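Local coordinates for protein Emp46p (Saccharomyces cerevisiae, PDB 2A6V) that is a cargo receptor with a calcium-independent carbohydrate recognition domain, involved in the secretion of glycoproteins and in nucleus architecture and gene silencing, at residues V19-Q22 and Q23-L26; K36-E39 and G40-V43; D135-I138 and E139-P142; L114-L117 and D118-L121. One frame throughout, in Å; residues are numbered along the deposited sequence.

Interaction 1: V19-Q22 and Q23-L26; sequences VTDQ and QKEL. With K (potassium ion), chain D.
Glu25 lays its extended side chain back along Val19, the two running past each other in opposite directions, with OE1 3.8 Å from Val19 CG1. The motif is an N-capped single helical turn, residues 22-25, in the legume-like lectin domain: Asp21 holds the N-cap position and Leu26 is the first residue to leave helical backbone angles. Glu25 OE1 accepts from two successive amides, Thr20 N at 3.0 Å on the syn side and Asp21 N at 3.1 Å on the anti side, both from the same face of the carboxylate. The incoming loop is thereby tied to the last residue of the turn, while the Thr20 hydroxyl adds a weak bond. Asp21 caps through OD2, which takes Lys24 N at 3.2 Å from above the carboxylate plane and, weakly, Gln23 N. Its other oxygen, OD1, forms a salt bridge with Lys24 NZ at 3.1 Å; Lys24 reaches it by bending at its CG-CD bond (chi3 15°), so that the chain doubles back. The straightest helical bond runs from Glu25 N to Asp21 O, with 170° at the hydrogen. Pro14 of the preceding loop touches Val19, Glu25 and Leu26. After the turn, the carbonyl of Leu26 faces a potassium ion that Trp29 also binds, and Leu26 O lies 2.8 Å from the metal.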
loop_
_atom_site.group_PDB
_atom_site.type_symbol
_atom_site.label_atom_id
_atom_site.label_comp_id
_atom_site.label_asym_id
_atom_site.label_seq_id
_atom_site.Cartn_x
_atom_site.Cartn_y
_atom_site.Cartn_z
ATOM N N VAL A 19 -12.875 3.921 16.883
ATOM C CA VAL A 19 -12.409 2.771 17.660
ATOM C C VAL A 19 -12.516 3.086 19.153
ATOM O O VAL A 19 -12.133 4.167 19.588
ATOM C CB VAL A 19 -10.956 2.387 17.298
ATOM C CG1 VAL A 19 -10.380 1.366 18.308
ATOM C CG2 VAL A 19 -10.886 1.805 15.876
ATOM N N THR A 20 -13.083 2.146 19.915
ATOM C CA THR A 20 -13.111 2.205 21.386
ATOM C C THR A 20 -12.317 1.071 22.032
ATOM O O THR A 20 -11.909 1.179 23.191
ATOM C CB THR A 20 -14.546 2.116 21.897
ATOM O OG1 THR A 20 -15.129 0.877 21.474
ATOM C CG2 THR A 20 -15.427 3.193 21.285
ATOM N N ASP A 21 -12.129 -0.025 21.290
ATOM C CA ASP A 21 -11.399 -1.195 21.760
ATOM C C ASP A 21 -10.403 -1.597 20.673
ATOM O O ASP A 21 -10.721 -2.374 19.776
ATOM C CB ASP A 21 -12.377 -2.337 22.080
ATOM C CG ASP A 21 -11.705 -3.526 22.772
ATOM O OD1 ASP A 21 -12.411 -4.265 23.512
ATOM O OD2 ASP A 21 -10.493 -3.799 22.645
ATOM N N GLN A 22 -9.194 -1.056 20.775
ATOM C CA GLN A 22 -8.130 -1.278 19.800
ATOM C C GLN A 22 -7.903 -2.759 19.504
ATOM O O GLN A 22 -7.710 -3.164 18.361
ATOM C CB GLN A 22 -6.834 -0.669 20.343
ATOM C CG GLN A 22 -5.638 -0.760 19.417
ATOM C CD GLN A 22 -4.842 0.542 19.334
ATOM O OE1 GLN A 22 -5.321 1.599 19.745
ATOM N NE2 GLN A 22 -3.629 0.462 18.791
ATOM N N GLN A 23 -7.921 -3.562 20.555
ATOM C CA GLN A 23 -7.568 -4.959 20.439
ATOM C C GLN A 23 -8.629 -5.732 19.652
ATOM O O GLN A 23 -8.296 -6.542 18.785
ATOM C CB GLN A 23 -7.374 -5.551 21.827
ATOM C CG GLN A 23 -6.775 -6.929 21.826
ATOM C CD GLN A 23 -6.047 -7.225 23.111
ATOM O OE1 GLN A 23 -6.647 -7.174 24.198
ATOM N NE2 GLN A 23 -4.755 -7.513 23.008
ATOM N N LYS A 24 -9.903 -5.460 19.924
ATOM C CA LYS A 24 -10.989 -6.162 19.249
ATOM C C LYS A 24 -11.137 -5.736 17.788
ATOM O O LYS A 24 -11.229 -6.573 16.893
ATOM C CB LYS A 24 -12.307 -5.938 19.987
ATOM C CG LYS A 24 -13.525 -6.594 19.330
ATOM C CD LYS A 24 -14.716 -6.800 20.282
ATOM C CE LYS A 24 -14.620 -6.003 21.599
ATOM N NZ LYS A 24 -13.982 -6.814 22.698
ATOM N N GLU A 25 -11.145 -4.426 17.549
ATOM C CA GLU A 25 -11.516 -3.920 16.238
ATOM C C GLU A 25 -10.355 -3.997 15.258
ATOM O O GLU A 25 -10.580 -3.910 14.068
ATOM C CB GLU A 25 -12.068 -2.486 16.336
ATOM C CG GLU A 25 -13.263 -2.359 17.279
ATOM C CD GLU A 25 -13.680 -0.918 17.496
ATOM O OE1 GLU A 25 -13.657 -0.475 18.663
ATOM O OE2 GLU A 25 -14.005 -0.237 16.498
ATOM N N LEU A 26 -9.136 -4.190 15.758
ATOM C CA LEU A 26 -7.971 -4.370 14.883
ATOM C C LEU A 26 -7.423 -5.793 14.899
ATOM O O LEU A 26 -6.293 -6.035 14.509
ATOM C CB LEU A 26 -6.870 -3.368 15.249
ATOM C CG LEU A 26 -7.228 -1.884 15.114
ATOM C CD1 LEU A 26 -6.135 -1.038 15.774
ATOM C CD2 LEU A 26 -7.396 -1.539 13.663
HETATM K K K D . -3.910 -6.242 15.913
HETATM O O HOH W 1 -9.885 -6.173 23.967
HETATM O O HOH W 2 -2.382 -8.898 16.784
HETATM O O HOH W 3 -3.813 -3.807 17.534
#

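Interaction 2: K36-E39 and G40-V43; sequences KLEE and GRFV
Glu38 O is gripped twice by one residue: Arg41 N at 3.2 Å and Arg41 NH1 at 2.9 Å reach it from opposite faces of its carbonyl plane. Both donors stand well out of that plane, the guanidinium nitrogen by 54°. Arg41 gets there because its chain bends at chi2 (-59°) and folds back over the turn, bringing CD to 3.3 Å from Glu38 O. In this type I' beta hairpin, strands 36-38 and 41-43 are antiparallel, and Glu39 and Gly40 at the corner both have positive phi. The remaining strand bonds include Glu38 N to Arg41 O at 2.9 Å, nearly straight at the hydrogen, and the reciprocal pair between Lys36 and Val43. Val43 CG2 lies 3.6 Å above one face of the Arg41 guanidinium, offset toward its rim. On the opposite sheet face, Leu37 and Phe42 form the non-hydrogen-bonded pair: Leu37 CD1 sits 4.3 Å above the ring, over its centre, while Leu37 CB meets Phe42 CE1 at 3.7 Å. Phe42 also packs on Leu13, Leu16 and Leu26, whereas Arg41 NE makes a salt bridge to Glu211 of strand 209-218. The hairpin thus divides its chemistry by face, with an apolar pair on one and, on the other, an arginine whose charge has a carboxylate partner and whose NH1 gives the turn carbonyl a second donor.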
loop_
_atom_site.group_PDB
_atom_site.type_symbol
_atom_site.label_atom_id
_atom_site.label_comp_id
_atom_site.label_asym_id
_atom_site.label_seq_id
_atom_site.Cartn_x
_atom_site.Cartn_y
_atom_site.Cartn_z
ATOM N N LYS A 36 1.794 3.511 14.918
ATOM C CA LYS A 36 0.956 3.794 16.087
ATOM C C LYS A 36 -0.374 4.432 15.674
ATOM O O LYS A 36 -0.411 5.242 14.756
ATOM C CB LYS A 36 1.678 4.722 17.037
ATOM C CG LYS A 36 2.191 5.990 16.429
ATOM C CD LYS A 36 2.738 7.012 17.464
ATOM C CE LYS A 36 3.691 6.414 18.487
ATOM N NZ LYS A 36 4.951 7.214 18.676
ATOM N N LEU A 37 -1.450 4.060 16.346
ATOM C CA LEU A 37 -2.740 4.708 16.187
ATOM C C LEU A 37 -2.745 5.931 17.088
ATOM O O LEU A 37 -2.627 5.807 18.320
ATOM C CB LEU A 37 -3.879 3.780 16.588
ATOM C CG LEU A 37 -5.290 4.336 16.463
ATOM C CD1 LEU A 37 -5.548 4.842 15.060
ATOM C CD2 LEU A 37 -6.315 3.267 16.824
ATOM N N GLU A 38 -2.885 7.098 16.490
ATOM C CA GLU A 38 -2.774 8.364 17.199
ATOM C C GLU A 38 -3.841 9.328 16.715
ATOM O O GLU A 38 -3.872 9.699 15.533
ATOM C CB GLU A 38 -1.397 8.960 16.952
ATOM C CG GLU A 38 -1.070 10.202 17.742
ATOM C CD GLU A 38 0.316 10.097 18.340
ATOM O OE1 GLU A 38 1.236 10.812 17.869
ATOM O OE2 GLU A 38 0.489 9.250 19.246
ATOM N N GLU A 39 -4.718 9.761 17.619
ATOM C CA GLU A 39 -5.767 10.738 17.282
ATOM C C GLU A 39 -6.443 10.412 15.935
ATOM O O GLU A 39 -6.588 11.276 15.047
ATOM C CB GLU A 39 -5.222 12.177 17.343
ATOM C CG GLU A 39 -4.673 12.624 18.703
ATOM C CD GLU A 39 -5.713 12.730 19.813
ATOM O OE1 GLU A 39 -5.312 13.096 20.940
ATOM O OE2 GLU A 39 -6.911 12.462 19.590
ATOM N N GLY A 40 -6.874 9.165 15.807
ATOM C CA GLY A 40 -7.768 8.754 14.748
ATOM C C GLY A 40 -7.123 8.323 13.438
ATOM O O GLY A 40 -7.841 8.048 12.486
ATOM N N ARG A 41 -5.798 8.271 13.380
ATOM C CA ARG A 41 -5.153 7.663 12.205
ATOM C C ARG A 41 -3.872 6.961 12.575
ATOM O O ARG A 41 -3.298 7.178 13.665
ATOM C CB ARG A 41 -4.944 8.693 11.085
ATOM C CG ARG A 41 -3.673 9.499 11.083
ATOM C CD ARG A 41 -3.427 10.326 12.310
ATOM N NE ARG A 41 -2.291 11.245 12.202
ATOM C CZ ARG A 41 -1.861 12.006 13.181
ATOM N NH1 ARG A 41 -2.390 11.911 14.392
ATOM N NH2 ARG A 41 -0.866 12.846 12.963
ATOM N N PHE A 42 -3.440 6.053 11.708
ATOM C CA PHE A 42 -2.171 5.397 11.906
ATOM C C PHE A 42 -1.034 6.245 11.369
ATOM O O PHE A 42 -1.115 6.774 10.274
ATOM C CB PHE A 42 -2.132 4.044 11.212
ATOM C CG PHE A 42 -2.864 2.946 11.930
ATOM C CD1 PHE A 42 -2.422 2.481 13.158
ATOM C CD2 PHE A 42 -3.984 2.354 11.366
ATOM C CE1 PHE A 42 -3.114 1.432 13.805
ATOM C CE2 PHE A 42 -4.651 1.298 11.996
ATOM C CZ PHE A 42 -4.217 0.852 13.199
ATOM N N VAL A 43 0.002 6.407 12.165
ATOM C CA VAL A 43 1.224 7.046 11.738
ATOM C C VAL A 43 2.233 5.904 11.575
ATOM O O VAL A 43 2.649 5.271 12.565
ATOM C CB VAL A 43 1.717 8.091 12.748
ATOM C CG1 VAL A 43 3.036 8.710 12.264
ATOM C CG2 VAL A 43 0.644 9.163 12.976
#

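Interaction 3: D135-I138 and E139-P142; sequences DLDI and ESSP. With K (potassium ion), chain C.
The Asp137 carboxylate, a flat group, meets Ser140 N over one face: this amide lies 2.9 Å from OD2 and 66° out of the carboxylate plane. The Ser140 hydroxyl donates to the same oxygen, although the OG to OD2 separation of 2.4 Å is very short and its exact length doubtful. OD1 takes a weak bond from Glu139 N. The Glu139 side chain runs alongside that of Asp137, pointing the same way, with the carboxylate planes 73° apart; Asp137 OD2 and Glu139 OE1 are separated by 4.5 Å, close enough that their like charges would probably disfavour each other. Ser141 grips the backbone of Asp137 at both ends, its OG accepting from Asp137 N at 2.9 Å and its N donating to Asp137 O at 2.8 Å. The hydroxyl is placed for this by lying anti to its own carbonyl carbon (chi1 -61°), while Ser141 CB rests 4.0 Å from Leu136 CG. These bonds curl the chain so that three carbonyl oxygens converge on one potassium ion: Ile138 O and Ser141 O at 2.6 Å, and Glu139 O slightly farther off. The result is a potassium site on the loop between strands 124-131 and 145-148 of the lectin beta sandwich, to which the loop contributes three main-chain carbonyls, with the Tyr128 hydroxyl (OH) and two waters as the other ligands.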
loop_
_atom_site.group_PDB
_atom_site.type_symbol
_atom_site.label_atom_id
_atom_site.label_comp_id
_atom_site.label_asym_id
_atom_site.label_seq_id
_atom_site.Cartn_x
_atom_site.Cartn_y
_atom_site.Cartn_z
ATOM N N ASP A 135 15.996 -10.060 -6.764
ATOM C CA ASP A 135 15.942 -8.907 -5.872
ATOM C C ASP A 135 15.542 -7.689 -6.682
ATOM O O ASP A 135 16.145 -7.384 -7.715
ATOM C CB ASP A 135 17.318 -8.614 -5.264
ATOM C CG ASP A 135 17.634 -9.458 -4.047
ATOM O OD1 ASP A 135 18.728 -9.240 -3.492
ATOM O OD2 ASP A 135 16.887 -10.333 -3.553
ATOM N N LEU A 136 14.522 -6.991 -6.215
ATOM C CA LEU A 136 14.150 -5.714 -6.791
ATOM C C LEU A 136 15.111 -4.665 -6.268
ATOM O O LEU A 136 15.130 -4.404 -5.055
ATOM C CB LEU A 136 12.714 -5.356 -6.388
ATOM C CG LEU A 136 12.003 -4.219 -7.144
ATOM C CD1 LEU A 136 10.496 -4.268 -6.881
ATOM C CD2 LEU A 136 12.507 -2.838 -6.756
ATOM N N ASP A 137 15.907 -4.088 -7.168
ATOM C CA ASP A 137 16.734 -2.926 -6.854
ATOM C C ASP A 137 15.939 -1.713 -7.293
ATOM O O ASP A 137 15.679 -1.543 -8.475
ATOM C CB ASP A 137 18.090 -2.968 -7.584
ATOM C CG ASP A 137 18.744 -1.596 -7.670
ATOM O OD1 ASP A 137 18.741 -0.836 -6.672
ATOM O OD2 ASP A 137 19.279 -1.176 -8.707
ATOM N N ILE A 138 15.553 -0.866 -6.351
ATOM C CA ILE A 138 14.586 0.181 -6.652
ATOM C C ILE A 138 15.109 1.117 -7.729
ATOM O O ILE A 138 14.329 1.662 -8.495
ATOM C CB ILE A 138 14.170 0.946 -5.360
ATOM C CG1 ILE A 138 12.909 1.774 -5.595
ATOM C CG2 ILE A 138 15.302 1.811 -4.862
ATOM C CD1 ILE A 138 11.722 0.952 -5.971
ATOM N N GLU A 139 16.426 1.285 -7.823
ATOM C CA GLU A 139 16.987 2.164 -8.850
ATOM C C GLU A 139 16.915 1.526 -10.246
ATOM O O GLU A 139 16.324 2.093 -11.161
ATOM C CB GLU A 139 18.426 2.522 -8.471
ATOM C CG GLU A 139 19.176 3.388 -9.461
ATOM C CD GLU A 139 20.602 3.667 -9.026
ATOM O OE1 GLU A 139 21.149 2.890 -8.207
ATOM O OE2 GLU A 139 21.181 4.660 -9.515
ATOM N N SER A 140 17.483 0.337 -10.403
ATOM C CA SER A 140 17.645 -0.278 -11.729
ATOM C C SER A 140 16.519 -1.218 -12.197
ATOM O O SER A 140 16.344 -1.412 -13.404
ATOM C CB SER A 140 18.987 -1.030 -11.802
ATOM O OG SER A 140 19.009 -2.126 -10.917
ATOM N N SER A 141 15.770 -1.822 -11.280
ATOM C CA SER A 141 14.667 -2.693 -11.672
ATOM C C SER A 141 13.538 -1.871 -12.258
ATOM O O SER A 141 13.241 -0.791 -11.764
ATOM C CB SER A 141 14.112 -3.490 -10.500
ATOM O OG SER A 141 15.120 -4.304 -9.970
ATOM N N PRO A 142 12.950 -2.334 -13.352
ATOM C CA PRO A 142 11.880 -1.570 -13.997
ATOM C C PRO A 142 10.529 -1.662 -13.310
ATOM O O PRO A 142 10.183 -2.726 -12.796
ATOM C CB PRO A 142 11.782 -2.200 -15.387
ATOM C CG PRO A 142 12.296 -3.578 -15.227
ATOM C CD PRO A 142 13.303 -3.542 -14.127
HETATM K K K C . 13.425 1.705 -10.965
HETATM O O HOH W 4 13.619 4.519 -10.941
HETATM O O HOH W 5 13.145 2.035 -13.783
#

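Interaction 4: L114-L117 and D118-L121; sequences LLRL and DDKL
Arg116 passes obliquely over Asp118 and Asp119, its guanidinium turned 85° from the carboxylate of Asp118 and 56° from that of Asp119. One face of the guanidinium rests on the backbone, with Asp118 CA 3.5 Å above its plane and offset toward the rim. At the end of the chain, NH2 makes salt bridges to both acids: Asp119 OD1 at 3.0 Å and Asp118 OD1 at 3.4 Å. Neither is well directed, as the angle of 131° at the hydrogen for Asp119 attests, and both hydrogen bonds are weak. A water in the guanidinium plane joins the pair again, accepting from Arg116 NE and donating to Asp118 OD1 at 2.7 Å. Asp118 sends its other oxygen forward: OD2 takes Lys120 N at 3.0 Å, the Asx turn, and Leu121 N at 2.9 Å through its anti lone pair. Ile138 packs on Arg116, and Ser124 of the next strand on Asp118. Asp118 therefore bridges the two sides of the corner that the chain turns at Arg116, with OD1 toward the arginine and OD2 holding the amides of the following Asx turn, an arrangement that would probably favour the charged form of Asp118.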
loop_
_atom_site.group_PDB
_atom_site.type_symbol
_atom_site.label_atom_id
_atom_site.label_comp_id
_atom_site.label_asym_id
_atom_site.label_seq_id
_atom_site.Cartn_x
_atom_site.Cartn_y
_atom_site.Cartn_z
ATOM N N LEU A 114 4.212 2.129 -5.225
ATOM C CA LEU A 114 5.106 2.890 -4.413
ATOM C C LEU A 114 4.928 4.371 -4.660
ATOM O O LEU A 114 4.955 4.811 -5.808
ATOM C CB LEU A 114 6.539 2.477 -4.726
ATOM C CG LEU A 114 7.643 3.233 -4.034
ATOM C CD1 LEU A 114 7.613 3.078 -2.521
ATOM C CD2 LEU A 114 8.973 2.740 -4.588
ATOM N N LEU A 115 4.742 5.140 -3.585
ATOM C CA LEU A 115 4.800 6.587 -3.570
ATOM C C LEU A 115 6.154 6.982 -3.035
ATOM O O LEU A 115 6.482 6.706 -1.874
ATOM C CB LEU A 115 3.710 7.209 -2.701
ATOM C CG LEU A 115 2.326 7.239 -3.338
ATOM C CD1 LEU A 115 1.771 5.833 -3.618
ATOM C CD2 LEU A 115 1.379 8.033 -2.528
ATOM N N ARG A 116 6.976 7.588 -3.883
ATOM C CA ARG A 116 8.308 8.023 -3.476
ATOM C C ARG A 116 8.797 9.079 -4.446
ATOM O O ARG A 116 8.084 9.445 -5.383
ATOM C CB ARG A 116 9.285 6.847 -3.418
ATOM C CG ARG A 116 9.827 6.339 -4.741
ATOM C CD ARG A 116 11.211 5.689 -4.622
ATOM N NE ARG A 116 11.720 5.263 -5.921
ATOM C CZ ARG A 116 13.004 5.206 -6.241
ATOM N NH1 ARG A 116 13.941 5.528 -5.345
ATOM N NH2 ARG A 116 13.362 4.835 -7.469
ATOM N N LEU A 117 9.996 9.572 -4.186
ATOM C CA LEU A 117 10.711 10.391 -5.153
ATOM C C LEU A 117 11.515 9.452 -6.020
ATOM O O LEU A 117 12.609 9.000 -5.652
ATOM C CB LEU A 117 11.586 11.414 -4.441
ATOM C CG LEU A 117 10.875 12.275 -3.400
ATOM C CD1 LEU A 117 11.756 13.356 -2.907
ATOM C CD2 LEU A 117 9.595 12.854 -3.927
ATOM N N ASP A 118 10.935 9.089 -7.147
ATOM C CA ASP A 118 11.621 8.219 -8.065
ATOM C C ASP A 118 12.854 8.947 -8.591
ATOM O O ASP A 118 12.863 10.162 -8.707
ATOM C CB ASP A 118 10.684 7.827 -9.191
ATOM C CG ASP A 118 11.360 6.981 -10.220
ATOM O OD1 ASP A 118 11.409 5.759 -10.070
ATOM O OD2 ASP A 118 11.885 7.488 -11.223
ATOM N N ASP A 119 13.923 8.209 -8.854
ATOM C CA ASP A 119 15.189 8.904 -9.130
ATOM C C ASP A 119 15.157 9.650 -10.439
ATOM O O ASP A 119 15.944 10.561 -10.628
ATOM C CB ASP A 119 16.399 7.992 -9.048
ATOM C CG ASP A 119 16.239 6.738 -9.818
ATOM O OD1 ASP A 119 15.488 5.827 -9.359
ATOM O OD2 ASP A 119 16.915 6.533 -10.846
ATOM N N LYS A 120 14.243 9.280 -11.329
ATOM C CA LYS A 120 14.107 9.990 -12.604
ATOM C C LYS A 120 12.775 10.709 -12.808
ATOM O O LYS A 120 12.739 11.753 -13.473
ATOM C CB LYS A 120 14.415 9.046 -13.757
ATOM C CG LYS A 120 15.899 8.654 -13.783
ATOM C CD LYS A 120 16.219 7.703 -14.893
ATOM C CE LYS A 120 17.732 7.421 -14.947
ATOM N NZ LYS A 120 18.048 6.463 -16.052
ATOM N N LEU A 121 11.686 10.191 -12.239
ATOM C CA LEU A 121 10.372 10.864 -12.342
ATOM C C LEU A 121 10.130 11.915 -11.267
ATOM O O LEU A 121 9.257 12.801 -11.397
ATOM C CB LEU A 121 9.253 9.852 -12.216
ATOM C CG LEU A 121 9.139 8.756 -13.261
ATOM C CD1 LEU A 121 8.092 7.739 -12.811
ATOM C CD2 LEU A 121 8.795 9.335 -14.597
HETATM O O HOH W 6 10.308 4.103 -8.295
#

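Interactions 1 and 2 touch near one end of the lectin sandwich, where Leu26 CD1 packs on Phe42 CZ at 3.7 Å, so the capped turn lies against the hairpin. Interactions 3 and 4 form a second pair, joined by Ile138 CD1 and Leu114 CD2; the centres of interactions 1 and 3 are about 38 Å apart. Interactions 1 and 3 are surface contacts, and give one and three carbonyl oxygens respectively to different potassium ions. Interactions 2 and 4 are partly buried: the hairpin relies on paired strands and apolar packing, whereas 114-121, which begins on the last residues of a strand of the other sheet, relies on charge pairs and an Asx turn.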